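PDB 2DWC: 433aa long hypothetical phosphoribosylglycinamide formyl transferase from Pyrococcus horikoshii, which belongs to the ATP-grasp superfamily as a PurT-like enzyme, forms a two-chain assembly and holds adenosine-5'-diphosphate in a pocket in this model. Local coordinates for residues V259-I262 and A263-T267; L11-A14 and T15-S18. All blocks are in the same frame, centred on the assembly; numbering follows the deposited sequence.

Interaction 1: residues V259-I262 and A263-T267; sequences VYRI and AKRIT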
loop_
_atom_site.group_PDB
_atom_site.type_symbol
_atom_site.label_atom_id
_atom_site.label_comp_id
_atom_site.label_asym_id
_atom_site.label_seq_id
_atom_site.Cartn_x
_atom_site.Cartn_y
_atom_site.Cartn_z
ATOM N N VAL B 259 -15.883 19.191 -16.546
ATOM C CA VAL B 259 -14.972 19.130 -15.371
ATOM C C VAL B 259 -13.550 18.969 -15.903
ATOM O O VAL B 259 -12.639 19.683 -15.484
ATOM C CB VAL B 259 -15.356 17.936 -14.442
ATOM C CG1 VAL B 259 -14.181 17.573 -13.478
ATOM C CG2 VAL B 259 -16.587 18.310 -13.634
ATOM N N TYR B 260 -13.347 18.056 -16.851
ATOM C CA TYR B 260 -12.010 17.859 -17.423
ATOM C C TYR B 260 -11.549 19.119 -18.154
ATOM O O TYR B 260 -10.402 19.512 -18.045
ATOM C CB TYR B 260 -11.969 16.694 -18.427
ATOM C CG TYR B 260 -12.390 15.344 -17.856
ATOM C CD1 TYR B 260 -12.998 14.372 -18.660
ATOM C CD2 TYR B 260 -12.189 15.045 -16.500
ATOM C CE1 TYR B 260 -13.398 13.148 -18.130
ATOM C CE2 TYR B 260 -12.596 13.819 -15.951
ATOM C CZ TYR B 260 -13.197 12.880 -16.757
ATOM O OH TYR B 260 -13.646 11.705 -16.189
ATOM N N ARG B 261 -12.441 19.756 -18.914
ATOM C CA ARG B 261 -12.044 20.954 -19.639
ATOM C C ARG B 261 -11.582 22.084 -18.704
ATOM O O ARG B 261 -10.557 22.749 -18.964
ATOM C CB ARG B 261 -13.244 21.443 -20.504
ATOM C CG ARG B 261 -12.902 22.594 -21.472
ATOM C CD ARG B 261 -14.174 23.201 -22.122
ATOM N NE ARG B 261 -14.967 24.017 -21.199
ATOM C CZ ARG B 261 -14.620 25.230 -20.773
ATOM N NH1 ARG B 261 -13.479 25.788 -21.181
ATOM N NH2 ARG B 261 -15.428 25.898 -19.953
ATOM N N ILE B 262 -12.351 22.317 -17.647
ATOM C CA ILE B 262 -12.042 23.385 -16.679
ATOM C C ILE B 262 -10.741 23.046 -15.939
ATOM O O ILE B 262 -9.850 23.906 -15.779
ATOM C CB ILE B 262 -13.213 23.556 -15.691
ATOM C CG1 ILE B 262 -14.349 24.304 -16.415
ATOM C CG2 ILE B 262 -12.784 24.350 -14.450
ATOM C CD1 ILE B 262 -15.630 24.291 -15.720
ATOM N N ALA B 263 -10.632 21.796 -15.485
ATOM C CA ALA B 263 -9.388 21.388 -14.789
ATOM C C ALA B 263 -8.176 21.596 -15.709
ATOM O O ALA B 263 -7.140 22.117 -15.288
ATOM C CB ALA B 263 -9.490 19.852 -14.339
ATOM N N LYS B 264 -8.281 21.213 -16.981
ATOM C CA LYS B 264 -7.149 21.371 -17.895
ATOM C C LYS B 264 -6.710 22.827 -18.051
ATOM O O LYS B 264 -5.504 23.127 -18.075
ATOM C CB LYS B 264 -7.498 20.776 -19.272
ATOM C CG LYS B 264 -6.399 20.911 -20.351
ATOM C CD LYS B 264 -5.200 20.052 -20.068
ATOM C CE LYS B 264 -4.389 19.753 -21.352
ATOM N NZ LYS B 264 -3.825 20.980 -22.003
ATOM N N ARG B 265 -7.686 23.724 -18.163
ATOM C CA ARG B 265 -7.372 25.153 -18.323
ATOM C C ARG B 265 -6.646 25.661 -17.075
ATOM O O ARG B 265 -5.717 26.451 -17.179
ATOM C CB ARG B 265 -8.655 25.955 -18.540
ATOM C CG ARG B 265 -9.141 25.957 -19.997
ATOM C CD ARG B 265 -10.412 26.783 -20.096
ATOM N NE ARG B 265 -10.804 27.089 -21.463
ATOM C CZ ARG B 265 -10.078 27.815 -22.304
ATOM N NH1 ARG B 265 -8.899 28.312 -21.924
ATOM N NH2 ARG B 265 -10.547 28.062 -23.521
ATOM N N ILE B 266 -7.043 25.160 -15.911
ATOM C CA ILE B 266 -6.414 25.598 -14.665
ATOM C C ILE B 266 -5.007 25.023 -14.516
ATOM O O ILE B 266 -4.066 25.748 -14.213
ATOM C CB ILE B 266 -7.258 25.206 -13.459
ATOM C CG1 ILE B 266 -8.513 26.100 -13.421
ATOM C CG2 ILE B 266 -6.434 25.378 -12.144
ATOM C CD1 ILE B 266 -9.639 25.559 -12.512
ATOM N N THR B 267 -4.865 23.720 -14.713
ATOM C CA THR B 267 -3.525 23.151 -14.549
ATOM C C THR B 267 -2.546 23.607 -15.630
ATOM O O THR B 267 -1.350 23.715 -15.368
ATOM C CB THR B 267 -3.575 21.601 -14.426
ATOM O OG1 THR B 267 -4.099 21.032 -15.624
ATOM C CG2 THR B 267 -4.467 21.202 -13.224
#

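Interaction 2: residues L11-A14 and T15-S18; sequences LGTA and TTDS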
loop_
_atom_site.group_PDB
_atom_site.type_symbol
_atom_site.label_atom_id
_atom_site.label_comp_id
_atom_site.label_asym_id
_atom_site.label_seq_id
_atom_site.Cartn_x
_atom_site.Cartn_y
_atom_site.Cartn_z
ATOM N N LEU B 11 16.013 4.304 -11.691
ATOM C CA LEU B 11 15.904 4.522 -10.253
ATOM C C LEU B 11 16.980 3.712 -9.580
ATOM O O LEU B 11 17.253 2.550 -9.963
ATOM C CB LEU B 11 14.549 4.029 -9.692
ATOM C CG LEU B 11 13.322 4.930 -9.905
ATOM C CD1 LEU B 11 12.070 4.173 -9.416
ATOM C CD2 LEU B 11 13.477 6.254 -9.175
ATOM N N GLY B 12 17.581 4.331 -8.566
ATOM C CA GLY B 12 18.538 3.667 -7.705
ATOM C C GLY B 12 17.854 3.102 -6.464
ATOM O O GLY B 12 16.628 2.908 -6.444
ATOM N N THR B 13 18.634 2.871 -5.412
ATOM C CA THR B 13 18.122 2.190 -4.200
ATOM C C THR B 13 18.322 2.977 -2.936
ATOM O O THR B 13 19.439 3.368 -2.624
ATOM C CB THR B 13 18.866 0.822 -4.052
ATOM O OG1 THR B 13 18.554 0.005 -5.185
ATOM C CG2 THR B 13 18.408 -0.000 -2.789
ATOM N N ALA B 14 17.224 3.191 -2.226
ATOM C CA ALA B 14 17.251 3.914 -0.941
ATOM C C ALA B 14 18.305 3.306 -0.013
ATOM O O ALA B 14 18.534 2.071 0.008
ATOM C CB ALA B 14 15.857 3.777 -0.253
ATOM N N THR B 15 18.891 4.191 0.809
ATOM C CA THR B 15 19.911 3.895 1.798
ATOM C C THR B 15 21.327 3.661 1.205
ATOM O O THR B 15 22.273 3.528 1.963
ATOM C CB THR B 15 19.581 2.710 2.779
ATOM O OG1 THR B 15 19.849 1.423 2.179
ATOM C CG2 THR B 15 18.127 2.796 3.265
ATOM N N THR B 16 21.450 3.673 -0.124
ATOM C CA THR B 16 22.745 3.492 -0.778
ATOM C C THR B 16 23.033 4.761 -1.545
ATOM O O THR B 16 22.182 5.644 -1.645
ATOM C CB THR B 16 22.771 2.295 -1.801
ATOM O OG1 THR B 16 22.080 2.663 -3.016
ATOM C CG2 THR B 16 22.091 1.075 -1.187
ATOM N N ASP B 17 24.237 4.863 -2.097
ATOM C CA ASP B 17 24.536 6.086 -2.831
ATOM C C ASP B 17 23.823 6.193 -4.186
ATOM O O ASP B 17 23.921 7.232 -4.830
ATOM C CB ASP B 17 26.048 6.268 -3.016
ATOM C CG ASP B 17 26.613 5.302 -4.059
ATOM O OD1 ASP B 17 27.087 5.773 -5.094
ATOM O OD2 ASP B 17 26.566 4.086 -3.851
ATOM N N SER B 18 23.087 5.175 -4.632
ATOM C CA SER B 18 22.377 5.363 -5.921
ATOM C C SER B 18 20.938 5.876 -5.684
ATOM O O SER B 18 20.163 6.124 -6.607
ATOM C CB SER B 18 22.301 4.050 -6.717
ATOM O OG SER B 18 21.528 3.069 -6.035
#

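Interaction 1: residues V259-I262 and A263-T267
Arg-261 and Arg-265, one helical turn apart, run side by side in the same direction, and their guanidinium groups meet edge to edge: Arg-261 NH1 sits 3.0 Å from Arg-265 NE. Both atoms are donors, so this is a close approach of like charges and not a bond. The two planes are turned 74° against each other. A bend at chi3 (73°) swings the Arg-261 guanidinium off the line of its chain, whereas Arg-265 stays extended from CG to NE. Arg-261 NE also forms a salt bridge with Glu-258, whose negative charge probably offsets part of the repulsion, and Lys-264 is similarly paired with Asp-268.

The backbone bonds are those of a regular alpha helix, here part of helix 253-270 of the ATP-grasp domain. Ala-263 N donates to Val-259 O at 2.9 Å and Lys-264 N to Tyr-260 O, also at 2.9 Å. The next two are a little longer, with Arg-265 N to Arg-261 O and Ile-266 N to Ile-262 O both at 3.1 Å.

Apolar packing occupies another face of the helix. Ile-262 and Ile-266 lie alongside one another, and Ile-262 CG2 touches Ile-266 CD1 at 3.9 Å. Ile-266 CG1 also rests 3.5 Å from Ile-262 O, placed there because it stands beside its own backbone N (chi1 -72°). Met-280 and Val-278 of strand 274-283 pack against these isoleucines, with Val-134 and Pro-135 on Ile-262. Ala-263 CB, 3.4 Å from Val-259 O, contacts Phe-229 and Glu-213 on two further strands.

Interaction 2: residues L11-A14 and T15-S18
Thr-13 and Thr-16 close a type II beta turn, with Thr-16 N bonded to Thr-13 O at 3.2 Å, and an ST turn follows directly, Thr-16 OG1 taking a bond from Ser-18 N. The loop lies between strands 10-11 and 21-25, the latter belonging to the parallel sheet of the Rossmann-like N-terminal region.

Its tight part is the inner side, where polar atoms share partners. Thr-13 O accepts a second bond, from Thr-16 OG1 at 2.8 Å, so amide and hydroxyl of one residue grip the same carbonyl. Thr-16 OG1 can serve both turns because it stands between its backbone N and carbonyl carbon (chi1 75°). Ser-18 OG reaches back across the loop to accept from Thr-13 N at 3.0 Å. It also lies 3.1 Å from Thr-16 OG1 and is hydrogen-bonded to Pro-357 O of the second subunit, which takes up Thr-13 OG1 as well. Gly-12 closes this side through a CA-H...O contact, its CA 3.1 Å from Ser-18 O. Leu-11, just before it, extends a sheet into that other subunit by antiparallel pairing.

The outer side is looser: Thr-15 is partly exposed, and Asp-17, exposed and directed away from residues 11-14, makes no contact with them. Its carboxylate forms a salt bridge with Arg-416 and a hydrogen bond with Ser-356, both of the second subunit. Thr-15 has a positive phi (76°), as the third position of a type II turn requires, and its N-H is taken by Glu-44. Its hydroxyl folds back onto the preceding peptide, with OG1 donating to Ala-14 O at 2.6 Å.

In the fold
Interaction 2 precedes interaction 1 along the chain, and the two do not touch: their centres are 37 Å apart and their nearest atoms about 24 Å. In interaction 1 the side chain of Ile-266 is about 13 Å from the bound adenosine-5'-diphosphate, too far for direct contact. Its link to the pocket is indirect, since the strands that pack on helix 253-270 also carry pocket residues: Glu-210 on 209-219, Gln-237 on 225-238 and Phe-281 on 274-283. Interaction 2 belongs instead to the dimer interface. No other chain of the assembly touches residues 259-267, whereas residues 11-18 lie against the second subunit.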